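Local atomic coordinates of C protein alpha-antigen (Streptococcus agalactiae, PDB entry 1YWM), a protein that is a surface protein of group B Streptococcus, anchored to the cell wall through peptidoglycan, that may play a role in both virulence and immunity. Residues 42-45 / 46-49; 76-80 / 81-85. All coordinates share one frame; numbering follows the deposited sequence.

Contact 1 of 2, residues 42-45 / 46-49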
ATOM      1  N   TYR A  42      -1.669  -0.253  -6.946  1.00 13.58           N
ATOM      2  CA  TYR A  42      -0.731  -0.573  -5.862  1.00 16.99           C
ATOM      3  C   TYR A  42      -1.445  -1.401  -4.840  1.00 14.29           C
ATOM      4  O   TYR A  42      -2.587  -1.107  -4.512  1.00 18.62           O
ATOM      5  CB  TYR A  42      -0.326   0.706  -5.121  1.00 16.87           C
ATOM      6  CG  TYR A  42       0.478   1.648  -5.951  1.00 20.80           C
ATOM      7  CD1 TYR A  42      -0.131   2.458  -6.911  1.00 17.48           C
ATOM      8  CD2 TYR A  42       1.855   1.758  -5.762  1.00 22.94           C
ATOM      9  CE1 TYR A  42       0.629   3.326  -7.700  1.00 17.86           C
ATOM     10  CE2 TYR A  42       2.611   2.651  -6.521  1.00 20.10           C
ATOM     11  CZ  TYR A  42       1.995   3.414  -7.485  1.00 25.08           C
ATOM     12  OH  TYR A  42       2.743   4.303  -8.229  1.00 30.06           O
ATOM     13  N   ILE A  43      -0.753  -2.402  -4.312  1.00 14.84           N
ATOM     14  CA  ILE A  43      -1.310  -3.299  -3.295  1.00 12.54           C
ATOM     15  C   ILE A  43      -0.232  -3.528  -2.240  1.00 19.13           C
ATOM     16  O   ILE A  43       0.918  -3.838  -2.571  1.00 16.09           O
ATOM     17  CB  ILE A  43      -1.736  -4.646  -3.942  1.00 14.59           C
ATOM     18  CG1 ILE A  43      -2.998  -4.428  -4.811  1.00 13.57           C
ATOM     19  CG2 ILE A  43      -1.975  -5.720  -2.876  1.00 18.07           C
ATOM     20  CD1 ILE A  43      -3.455  -5.730  -5.608  1.00 17.41           C
ATOM     21  N   ASP A  44      -0.618  -3.345  -0.984  1.00 18.19           N
ATOM     22  CA  ASP A  44       0.281  -3.522   0.158  1.00 16.84           C
ATOM     23  C   ASP A  44      -0.048  -4.882   0.750  1.00 11.63           C
ATOM     24  O   ASP A  44      -1.200  -5.113   1.152  1.00 18.16           O
ATOM     25  CB  ASP A  44      -0.016  -2.405   1.170  1.00 13.87           C
ATOM     26  CG  ASP A  44       0.936  -2.400   2.345  1.00 18.37           C
ATOM     27  OD1 ASP A  44       1.761  -3.343   2.524  1.00 20.52           O
ATOM     28  OD2 ASP A  44       0.905  -1.448   3.128  1.00 14.69           O
ATOM     29  N   LEU A  45       0.924  -5.789   0.767  1.00 13.73           N
ATOM     30  CA  LEU A  45       0.679  -7.140   1.286  1.00 18.74           C
ATOM     31  C   LEU A  45       0.257  -7.122   2.755  1.00 20.48           C
ATOM     32  O   LEU A  45      -0.417  -8.043   3.219  1.00 17.31           O
ATOM     33  CB  LEU A  45       1.898  -8.026   1.101  1.00 19.59           C
ATOM     34  CG  LEU A  45       2.353  -8.221  -0.362  1.00 13.80           C
ATOM     35  CD1 LEU A  45       3.525  -9.159  -0.433  1.00 26.18           C
ATOM     36  CD2 LEU A  45       1.199  -8.828  -1.156  1.00 16.58           C
ATOM     37  N   TYR A  46       0.623  -6.057   3.477  1.00 18.82           N
ATOM     38  CA  TYR A  46       0.114  -5.893   4.851  1.00 17.62           C
ATOM     39  C   TYR A  46      -1.417  -5.922   4.853  1.00 18.36           C
ATOM     40  O   TYR A  46      -2.051  -6.624   5.682  1.00 21.40           O
ATOM     41  CB  TYR A  46       0.648  -4.582   5.457  1.00 13.25           C
ATOM     42  CG  TYR A  46       0.048  -4.251   6.811  1.00 17.41           C
ATOM     43  CD1 TYR A  46      -0.993  -3.355   6.916  1.00 20.30           C
ATOM     44  CD2 TYR A  46       0.535  -4.860   7.989  1.00 24.28           C
ATOM     45  CE1 TYR A  46      -1.558  -3.049   8.155  1.00 20.53           C
ATOM     46  CE2 TYR A  46      -0.019  -4.540   9.253  1.00 27.24           C
ATOM     47  CZ  TYR A  46      -1.060  -3.637   9.309  1.00 24.62           C
ATOM     48  OH  TYR A  46      -1.632  -3.296  10.512  1.00 25.17           O
ATOM     49  N   ASP A  47      -1.996  -5.164   3.919  1.00 15.29           N
ATOM     50  CA  ASP A  47      -3.446  -5.055   3.746  1.00 16.76           C
ATOM     51  C   ASP A  47      -4.027  -6.368   3.267  1.00 23.47           C
ATOM     52  O   ASP A  47      -5.097  -6.778   3.728  1.00 22.52           O
ATOM     53  CB  ASP A  47      -3.814  -3.961   2.742  1.00 22.66           C
ATOM     54  CG  ASP A  47      -3.463  -2.566   3.210  1.00 21.42           C
ATOM     55  OD1 ASP A  47      -3.555  -1.632   2.364  1.00 25.43           O
ATOM     56  OD2 ASP A  47      -3.113  -2.295   4.381  1.00 27.32           O
ATOM     57  N   VAL A  48      -3.318  -7.028   2.348  1.00 20.36           N
ATOM     58  CA  VAL A  48      -3.751  -8.351   1.872  1.00 21.21           C
ATOM     59  C   VAL A  48      -3.858  -9.382   2.977  1.00 27.04           C
ATOM     60  O   VAL A  48      -4.847 -10.098   3.078  1.00 24.02           O
ATOM     61  CB  VAL A  48      -2.828  -8.891   0.785  1.00 19.18           C
ATOM     62  CG1 VAL A  48      -3.292 -10.269   0.321  1.00 22.64           C
ATOM     63  CG2 VAL A  48      -2.837  -7.924  -0.391  1.00 20.88           C
ATOM     64  N   LYS A  49      -2.846  -9.452   3.823  1.00 24.84           N
ATOM     65  CA  LYS A  49      -2.862 -10.422   4.901  1.00 26.91           C
ATOM     66  C   LYS A  49      -3.985 -10.164   5.903  1.00 27.36           C
ATOM     67  O   LYS A  49      -4.432 -11.097   6.543  1.00 32.71           O
ATOM     68  CB  LYS A  49      -1.483 -10.515   5.549  1.00 26.36           C
ATOM     69  CG  LYS A  49      -0.478 -11.173   4.601  1.00 35.42           C
ATOM     70  CD  LYS A  49       0.718 -11.773   5.318  1.00 36.66           C
ATOM     71  CE  LYS A  49       1.473 -12.741   4.393  1.00 37.87           C
ATOM     72  NZ  LYS A  49       2.034 -12.041   3.169  1.00 42.81           N
TER
HETATM   73  O   HOH W   1      -3.003  -1.924  -0.300  1.00 13.20           O
HETATM   74  O   HOH W   2      -1.032  -0.076   4.068  1.00 21.63           O
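The CG2 methyl of I43 presses against CG2 of V48 at 3.4 Å, tighter than carbons usually meet, the two buried side chains crossing at a slant. CG2 of V48 lies beside its own backbone N, anti to the carbonyl carbon, and from there also reaches CD2 of L45, more loosely at 4.2 Å. On the polar side D44 is the N-cap of helix 45-49, where strand 40-44 of the N-terminal β-sandwich, a fibronectin-type fold, gives way to the helix. With CG anti to the backbone N (chi1 -175°), its carboxylate reaches the N-H of Y46 two residues on, and OD1 accepts from Y46 N at 3.1 Å, the donor standing above the carboxylate plane rather than in it. D44 O takes a bond from V48 N at 3.1 Å and a weak one from D47 N; K49 N to L45 O, 2.9 Å, continues the helix. Beyond the two segments, S123 OG is hydrogen-bonded to D44 OD2. D44 OD2 lies 4.3 Å from D47 OD2, a pairing of like charges probably eased by a water that donates to both oxygens. A second water accepts from D44 N and donates to OD1 of D47, 2.7 Å away.

Contact 2 of 2, residues 76-80 / 81-85; sequences KYYGD and VSQLQ
The aromatic ring of Y78 meets Q83 and L84 from different directions. CB of Q83 closes on CD2 of the ring at 3.5 Å, and the carbonyl O of Q83 sits over one face, displaced toward the rim. The Q83 amide stands almost upright to the ring, the two planes 83° apart, with NE2 at the ring edge. Obliquely to the ring, CD2 of L84 touches CD1 of Y78 at 3.8 Å; this buried leucine also packs on L45 of helix 45-49, while V81 leans on V48 and gives its backbone N to the hydroxyl of Y69. The ring of Y78, with Q83 CB and L84 CD2 against it, is the closely packed part.

Toward solvent the contact is made of polar grips. The Q83 chain runs extended beyond CG and brings OE1 back to the preceding loop, where it accepts from D80 N at 3.2 Å and weakly from G79 N. A water also joins G79 N to Q83 OE1, accepting from the first and donating to the second at 2.8 Å. D80 and the exposed S82 are clasped twice: S82 N donates to OD1 at 159°, and S82 OG donates to OD2 of D80 over a short 2.5 Å. Both donors stand well above the carboxylate plane. With chi1 of D80 at -180°, CG swings to the carbonyl side and the carboxylate faces the following residues. Q83 N to D80 O, 2.9 Å, is the i to i+3 bond of the 3-10 segment 81-83; D80 OD1 accepting from S82 N forms an Asx turn at its start, where the chain leaves edge strand 76-78.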
ATOM      1  N   LYS A  76       4.281 -16.755 -13.008  1.00 17.21           N
ATOM      2  CA  LYS A  76       3.021 -17.309 -12.498  1.00 19.86           C
ATOM      3  C   LYS A  76       1.798 -16.402 -12.677  1.00 16.97           C
ATOM      4  O   LYS A  76       1.907 -15.196 -12.601  1.00 14.22           O
ATOM      5  CB  LYS A  76       3.167 -17.706 -11.018  1.00 22.87           C
ATOM      6  CG  LYS A  76       4.038 -18.962 -10.820  1.00 38.85           C
ATOM      7  CD  LYS A  76       3.384 -20.007  -9.924  1.00 54.97           C
ATOM      8  CE  LYS A  76       3.756 -21.431 -10.363  1.00 75.50           C
ATOM      9  NZ  LYS A  76       4.288 -22.283  -9.245  1.00 63.18           N
ATOM     10  N   TYR A  77       0.633 -17.009 -12.912  1.00 11.49           N
ATOM     11  CA  TYR A  77      -0.633 -16.299 -12.786  1.00  9.99           C
ATOM     12  C   TYR A  77      -1.256 -16.600 -11.430  1.00 16.13           C
ATOM     13  O   TYR A  77      -1.111 -17.708 -10.917  1.00 15.50           O
ATOM     14  CB  TYR A  77      -1.609 -16.787 -13.849  1.00 13.33           C
ATOM     15  CG  TYR A  77      -1.241 -16.446 -15.276  1.00 12.43           C
ATOM     16  CD1 TYR A  77      -1.413 -15.148 -15.772  1.00 12.10           C
ATOM     17  CD2 TYR A  77      -0.800 -17.442 -16.149  1.00 14.92           C
ATOM     18  CE1 TYR A  77      -1.098 -14.858 -17.104  1.00  9.43           C
ATOM     19  CE2 TYR A  77      -0.477 -17.157 -17.473  1.00 13.20           C
ATOM     20  CZ  TYR A  77      -0.623 -15.869 -17.935  1.00 12.71           C
ATOM     21  OH  TYR A  77      -0.328 -15.579 -19.250  1.00 13.34           O
ATOM     22  N   TYR A  78      -1.953 -15.621 -10.870  1.00 17.70           N
ATOM     23  CA  TYR A  78      -2.642 -15.791  -9.603  1.00 18.60           C
ATOM     24  C   TYR A  78      -4.040 -15.272  -9.741  1.00 13.88           C
ATOM     25  O   TYR A  78      -4.243 -14.148 -10.184  1.00 17.68           O
ATOM     26  CB  TYR A  78      -1.972 -15.012  -8.463  1.00 15.87           C
ATOM     27  CG  TYR A  78      -0.557 -15.446  -8.183  1.00 18.74           C
ATOM     28  CD1 TYR A  78       0.504 -14.616  -8.521  1.00 30.03           C
ATOM     29  CD2 TYR A  78      -0.275 -16.695  -7.594  1.00 24.47           C
ATOM     30  CE1 TYR A  78       1.805 -14.994  -8.281  1.00 30.98           C
ATOM     31  CE2 TYR A  78       1.030 -17.090  -7.355  1.00 27.80           C
ATOM     32  CZ  TYR A  78       2.064 -16.222  -7.695  1.00 39.63           C
ATOM     33  OH  TYR A  78       3.366 -16.569  -7.487  1.00 31.45           O
ATOM     34  N   GLY A  79      -4.988 -16.102  -9.326  1.00 14.03           N
ATOM     35  CA  GLY A  79      -6.403 -15.770  -9.346  1.00 11.82           C
ATOM     36  C   GLY A  79      -6.967 -15.308  -8.013  1.00 17.00           C
ATOM     37  O   GLY A  79      -8.147 -14.951  -7.932  1.00 15.78           O
ATOM     38  N   ASP A  80      -6.126 -15.296  -6.969  1.00 17.91           N
ATOM     39  CA  ASP A  80      -6.572 -14.910  -5.627  1.00 18.76           C
ATOM     40  C   ASP A  80      -5.523 -13.971  -5.068  1.00 14.13           C
ATOM     41  O   ASP A  80      -4.370 -14.371  -4.954  1.00 16.83           O
ATOM     42  CB  ASP A  80      -6.625 -16.150  -4.742  1.00 18.18           C
ATOM     43  CG  ASP A  80      -7.089 -15.862  -3.311  1.00 32.62           C
ATOM     44  OD1 ASP A  80      -7.474 -14.714  -2.974  1.00 31.88           O
ATOM     45  OD2 ASP A  80      -7.100 -16.771  -2.454  1.00 54.67           O
ATOM     46  N   VAL A  81      -5.916 -12.741  -4.754  1.00 15.36           N
ATOM     47  CA  VAL A  81      -4.989 -11.749  -4.200  1.00 18.53           C
ATOM     48  C   VAL A  81      -4.193 -12.299  -2.990  1.00 23.35           C
ATOM     49  O   VAL A  81      -3.031 -11.937  -2.784  1.00 18.82           O
ATOM     50  CB  VAL A  81      -5.704 -10.428  -3.863  1.00 22.53           C
ATOM     51  CG1 VAL A  81      -6.737 -10.608  -2.672  1.00 22.80           C
ATOM     52  CG2 VAL A  81      -4.655  -9.285  -3.613  1.00 16.80           C
ATOM     53  N   SER A  82      -4.816 -13.183  -2.208  1.00 18.09           N
ATOM     54  CA  SER A  82      -4.152 -13.800  -1.040  1.00 24.30           C
ATOM     55  C   SER A  82      -2.905 -14.635  -1.396  1.00 25.95           C
ATOM     56  O   SER A  82      -2.077 -14.926  -0.522  1.00 25.39           O
ATOM     57  CB  SER A  82      -5.168 -14.621  -0.233  1.00 26.60           C
ATOM     58  OG  SER A  82      -5.369 -15.898  -0.828  1.00 36.49           O
ATOM     59  N   GLN A  83      -2.748 -14.993  -2.678  1.00 20.26           N
ATOM     60  CA  GLN A  83      -1.550 -15.704  -3.135  1.00 21.51           C
ATOM     61  C   GLN A  83      -0.319 -14.826  -3.388  1.00 20.56           C
ATOM     62  O   GLN A  83       0.792 -15.363  -3.576  1.00 20.60           O
ATOM     63  CB  GLN A  83      -1.824 -16.501  -4.422  1.00 20.21           C
ATOM     64  CG  GLN A  83      -3.001 -17.473  -4.338  1.00 17.82           C
ATOM     65  CD  GLN A  83      -3.195 -18.097  -5.713  1.00 31.50           C
ATOM     66  OE1 GLN A  83      -3.782 -17.475  -6.590  1.00 20.45           O
ATOM     67  NE2 GLN A  83      -2.633 -19.285  -5.923  1.00 39.73           N
ATOM     68  N   LEU A  84      -0.509 -13.504  -3.455  1.00 19.69           N
ATOM     69  CA  LEU A  84       0.620 -12.599  -3.645  1.00 18.80           C
ATOM     70  C   LEU A  84       1.510 -12.659  -2.400  1.00 19.90           C
ATOM     71  O   LEU A  84       1.037 -12.468  -1.294  1.00 20.47           O
ATOM     72  CB  LEU A  84       0.166 -11.156  -3.872  1.00 17.14           C
ATOM     73  CG  LEU A  84      -0.673 -10.933  -5.141  1.00 18.38           C
ATOM     74  CD1 LEU A  84      -0.996  -9.491  -5.282  1.00 16.83           C
ATOM     75  CD2 LEU A  84       0.075 -11.461  -6.393  1.00 22.53           C
ATOM     76  N   GLN A  85       2.785 -12.925  -2.596  1.00 18.52           N
ATOM     77  CA  GLN A  85       3.688 -13.114  -1.443  1.00 25.36           C
ATOM     78  C   GLN A  85       5.019 -12.401  -1.623  1.00 25.11           C
ATOM     79  O   GLN A  85       5.836 -12.339  -0.704  1.00 25.46           O
ATOM     80  CB  GLN A  85       3.941 -14.600  -1.193  1.00 26.75           C
ATOM     81  CG  GLN A  85       2.694 -15.428  -0.840  1.00 44.19           C
ATOM     82  CD  GLN A  85       2.173 -15.174   0.570  1.00 60.08           C
ATOM     83  OE1 GLN A  85       2.954 -15.098   1.521  1.00 61.12           O
ATOM     84  NE2 GLN A  85       0.850 -15.046   0.705  1.00 48.40           N
TER
HETATM   85  O   HOH W   3      -4.458 -19.025  -8.817  1.00 43.97           O

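In the fold
Following the chain, contact 1 comes first: strand 40-44 turns directly into helix 45-49, so the contact spans no intervening loop. After strands 59-61 and 66-73 the chain reaches edge strand 76-78, and contact 2 forms where that strand leaves the sheet, on the way to strand 88-97. The two contacts lie in series, neither nested nor crossing, with centres about 12 Å apart. They nevertheless touch: helix 45-49 packs against residues 81-85, where L45 also meets Q85. I43 and L45 pair with strand 113-121, and Y46 reaches helix 124-137, linking the sandwich to the start of the three-helix bundle.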